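Local atomic coordinates of serine-rich secreted cell wall anchored (LPXTG-motif ) protein (Lactobacillus reuteri ATCC 53608, PDB entry 5NXK), a protein that probably acts as a surface adhesin, its beta-solenoid region serving attachment of this gut bacterium to its host. Residues Val247-Ile252 against Leu275-Gly280. Sequence-based numbering, arbitrary orientation.
Sequences VDNVRI and LEVITG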
ATOM      1  N   VAL A 247      13.152 -12.424  -6.786  1.00 24.65           N
ATOM      2  CA  VAL A 247      12.533 -13.250  -7.824  1.00 26.16           C
ATOM      3  C   VAL A 247      12.000 -12.442  -9.007  1.00 21.90           C
ATOM      4  O   VAL A 247      12.566 -12.510 -10.091  1.00 24.22           O
ATOM      5  CB  VAL A 247      11.392 -14.102  -7.250  1.00 27.45           C
ATOM      6  CG1 VAL A 247      10.930 -15.106  -8.291  1.00 27.19           C
ATOM      7  CG2 VAL A 247      11.864 -14.842  -5.985  1.00 27.00           C
ATOM      8  N   ASP A 248      10.927 -11.679  -8.809  1.00 22.31           N
ATOM      9  CA  ASP A 248      10.339 -10.884  -9.900  1.00 26.45           C
ATOM     10  C   ASP A 248      10.132  -9.441  -9.454  1.00 24.30           C
ATOM     11  O   ASP A 248       9.912  -9.190  -8.280  1.00 25.57           O
ATOM     12  CB  ASP A 248       8.982 -11.446 -10.368  1.00 24.16           C
ATOM     13  CG  ASP A 248       9.006 -12.949 -10.653  1.00 34.59           C
ATOM     14  OD1 ASP A 248       9.927 -13.446 -11.337  1.00 31.78           O
ATOM     15  OD2 ASP A 248       8.046 -13.628 -10.230  1.00 33.63           O
ATOM     16  N   ASN A 249      10.190  -8.484 -10.376  1.00 22.82           N
ATOM     17  CA  ASN A 249       9.826  -7.111  -9.992  1.00 19.42           C
ATOM     18  C   ASN A 249       8.311  -6.914 -10.049  1.00 20.49           C
ATOM     19  O   ASN A 249       7.720  -6.368  -9.117  1.00 24.68           O
ATOM     20  CB  ASN A 249      10.520  -6.082 -10.873  1.00 21.92           C
ATOM     21  CG  ASN A 249      12.019  -6.230 -10.858  1.00 22.13           C
ATOM     22  OD1 ASN A 249      12.635  -6.503 -11.890  1.00 24.12           O
ATOM     23  ND2 ASN A 249      12.617  -6.069  -9.685  1.00 22.89           N
ATOM     24  N   VAL A 250       7.686  -7.368 -11.137  1.00 21.76           N
ATOM     25  CA  VAL A 250       6.222  -7.367 -11.232  1.00 20.80           C
ATOM     26  C   VAL A 250       5.751  -8.761 -11.588  1.00 21.32           C
ATOM     27  O   VAL A 250       6.224  -9.368 -12.556  1.00 25.85           O
ATOM     28  CB  VAL A 250       5.670  -6.370 -12.278  1.00 20.42           C
ATOM     29  CG1 VAL A 250       4.123  -6.395 -12.271  1.00 17.64           C
ATOM     30  CG2 VAL A 250       6.192  -4.964 -12.008  1.00 20.95           C
ATOM     31  N   ARG A 251       4.818  -9.272 -10.797  1.00 22.94           N
ATOM     32  CA  ARG A 251       4.314 -10.614 -11.017  1.00 24.48           C
ATOM     33  C   ARG A 251       2.817 -10.618 -11.299  1.00 20.88           C
ATOM     34  O   ARG A 251       2.034 -10.143 -10.492  1.00 21.29           O
ATOM     35  CB  ARG A 251       4.610 -11.472  -9.802  1.00 27.79           C
ATOM     36  CG  ARG A 251       4.066 -12.885  -9.835  1.00 26.41           C
ATOM     37  CD  ARG A 251       5.164 -13.716  -9.204  1.00 39.07           C
ATOM     38  NE  ARG A 251       4.795 -15.074  -8.887  1.00 42.27           N
ATOM     39  CZ  ARG A 251       5.646 -16.091  -8.908  1.00 38.95           C
ATOM     40  NH1 ARG A 251       6.918 -15.908  -9.266  1.00 35.80           N
ATOM     41  NH2 ARG A 251       5.216 -17.301  -8.585  1.00 38.52           N
ATOM     42  N   ILE A 252       2.437 -11.147 -12.459  1.00 23.86           N
ATOM     43  CA  ILE A 252       1.034 -11.316 -12.797  1.00 25.51           C
ATOM     44  C   ILE A 252       0.771 -12.775 -13.134  1.00 26.79           C
ATOM     45  O   ILE A 252       0.890 -13.193 -14.284  1.00 22.71           O
ATOM     46  CB  ILE A 252       0.619 -10.436 -13.966  1.00 27.78           C
ATOM     47  CG1 ILE A 252       1.142  -9.007 -13.755  1.00 23.85           C
ATOM     48  CG2 ILE A 252      -0.920 -10.451 -14.114  1.00 25.27           C
ATOM     49  CD1 ILE A 252       0.840  -8.068 -14.889  1.00 24.70           C
ATOM     50  N   LEU A 275      15.297  -2.060 -13.379  1.00 26.72           N
ATOM     51  CA  LEU A 275      14.744  -3.205 -12.667  1.00 25.90           C
ATOM     52  C   LEU A 275      15.786  -4.291 -12.562  1.00 25.47           C
ATOM     53  O   LEU A 275      16.497  -4.561 -13.533  1.00 21.44           O
ATOM     54  CB  LEU A 275      13.508  -3.747 -13.392  1.00 22.62           C
ATOM     55  CG  LEU A 275      12.385  -2.764 -13.701  1.00 24.45           C
ATOM     56  CD1 LEU A 275      11.295  -3.487 -14.481  1.00 25.43           C
ATOM     57  CD2 LEU A 275      11.820  -2.130 -12.439  1.00 25.85           C
ATOM     58  N   GLU A 276      15.856  -4.940 -11.405  1.00 19.78           N
ATOM     59  CA  GLU A 276      16.844  -5.986 -11.203  1.00 22.07           C
ATOM     60  C   GLU A 276      16.264  -7.139 -10.394  1.00 21.93           C
ATOM     61  O   GLU A 276      15.579  -6.906  -9.414  1.00 24.02           O
ATOM     62  CB  GLU A 276      18.086  -5.424 -10.497  1.00 23.81           C
ATOM     63  CG  GLU A 276      19.191  -6.456 -10.318  1.00 29.16           C
ATOM     64  CD  GLU A 276      20.530  -5.834  -9.962  1.00 42.54           C
ATOM     65  OE1 GLU A 276      20.685  -4.599 -10.129  1.00 48.29           O
ATOM     66  OE2 GLU A 276      21.427  -6.587  -9.530  1.00 42.82           O
ATOM     67  N   VAL A 277      16.514  -8.376 -10.824  1.00 23.22           N
ATOM     68  CA  VAL A 277      16.131  -9.558 -10.043  1.00 24.66           C
ATOM     69  C   VAL A 277      17.288 -10.558  -9.994  1.00 27.44           C
ATOM     70  O   VAL A 277      18.295 -10.376 -10.666  1.00 28.87           O
ATOM     71  CB  VAL A 277      14.882 -10.274 -10.623  1.00 25.61           C
ATOM     72  CG1 VAL A 277      13.635  -9.349 -10.598  1.00 22.57           C
ATOM     73  CG2 VAL A 277      15.159 -10.797 -12.027  1.00 22.33           C
ATOM     74  N   ILE A 278      17.123 -11.641  -9.241  1.00 25.40           N
ATOM     75  CA  ILE A 278      18.158 -12.661  -9.164  1.00 27.40           C
ATOM     76  C   ILE A 278      17.730 -13.941  -9.887  1.00 33.16           C
ATOM     77  O   ILE A 278      18.413 -14.376 -10.810  1.00 34.80           O
ATOM     78  CB  ILE A 278      18.526 -13.002  -7.705  1.00 28.55           C
ATOM     79  CG1 ILE A 278      18.923 -11.738  -6.939  1.00 32.47           C
ATOM     80  CG2 ILE A 278      19.670 -14.014  -7.654  1.00 28.75           C
ATOM     81  CD1 ILE A 278      19.340 -12.000  -5.503  1.00 34.85           C
ATOM     82  N   THR A 279      16.603 -14.532  -9.493  1.00 27.70           N
ATOM     83  CA  THR A 279      16.255 -15.862 -10.000  1.00 31.73           C
ATOM     84  C   THR A 279      15.029 -15.914 -10.911  1.00 36.45           C
ATOM     85  O   THR A 279      14.802 -16.929 -11.574  1.00 38.97           O
ATOM     86  CB  THR A 279      16.014 -16.864  -8.839  1.00 37.20           C
ATOM     87  OG1 THR A 279      14.934 -16.406  -8.020  1.00 38.14           O
ATOM     88  CG2 THR A 279      17.271 -17.030  -7.972  1.00 37.17           C
ATOM     89  N   GLY A 280      14.245 -14.839 -10.978  1.00 27.21           N
ATOM     90  CA  GLY A 280      13.038 -14.888 -11.799  1.00 27.65           C
ATOM     91  C   GLY A 280      13.074 -13.997 -13.034  1.00 33.44           C
ATOM     92  O   GLY A 280      14.059 -13.983 -13.771  1.00 31.58           O
TER
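Asn249 reaches across to the backbone of Glu276 at a corner of the right-handed parallel beta-solenoid, the pectate lyase-like fold, where successive coils turn from one sheet into the next. Its ND2 donates to Glu276 O (3.1 Å) with a nearly straight N-H...O angle of 165°; the acceptor lies close to the amide plane, whereas ND2 sits above the carbonyl plane. Asn222 OD1 of the preceding coil also accepts from ND2, and Asn282 ND2 donates to Asn249 OD1, so bonds at both ends of the amide fix its rotation and join three asparagines along the corner.

Van der Waals contacts from Leu275 and Val277 flank the amide. Asn249 OD1 lies 3.3 Å from Leu275 CB and equally near Val277 CG1, which a chi1 of -62° brings to both this oxygen and Val247 O. Val277 CB also packs on Val247 O, at 3.3 Å. Where the chain leaves the strand ending at Val277, Val247 CG2 meets Thr279 OG1 at 4.0 Å.

Gly280 passes close to the backbone of Val247 and the side chain of Asp248: its CA is 3.0 Å from Val247 O and 3.5 Å from Asp248 OD1. That carboxylate accepts from Ser281 N through OD1, while Arg251 NH1 forms a salt bridge with Asp248 OD2 at 2.7 Å, the oxygen lying in the guanidinium plane.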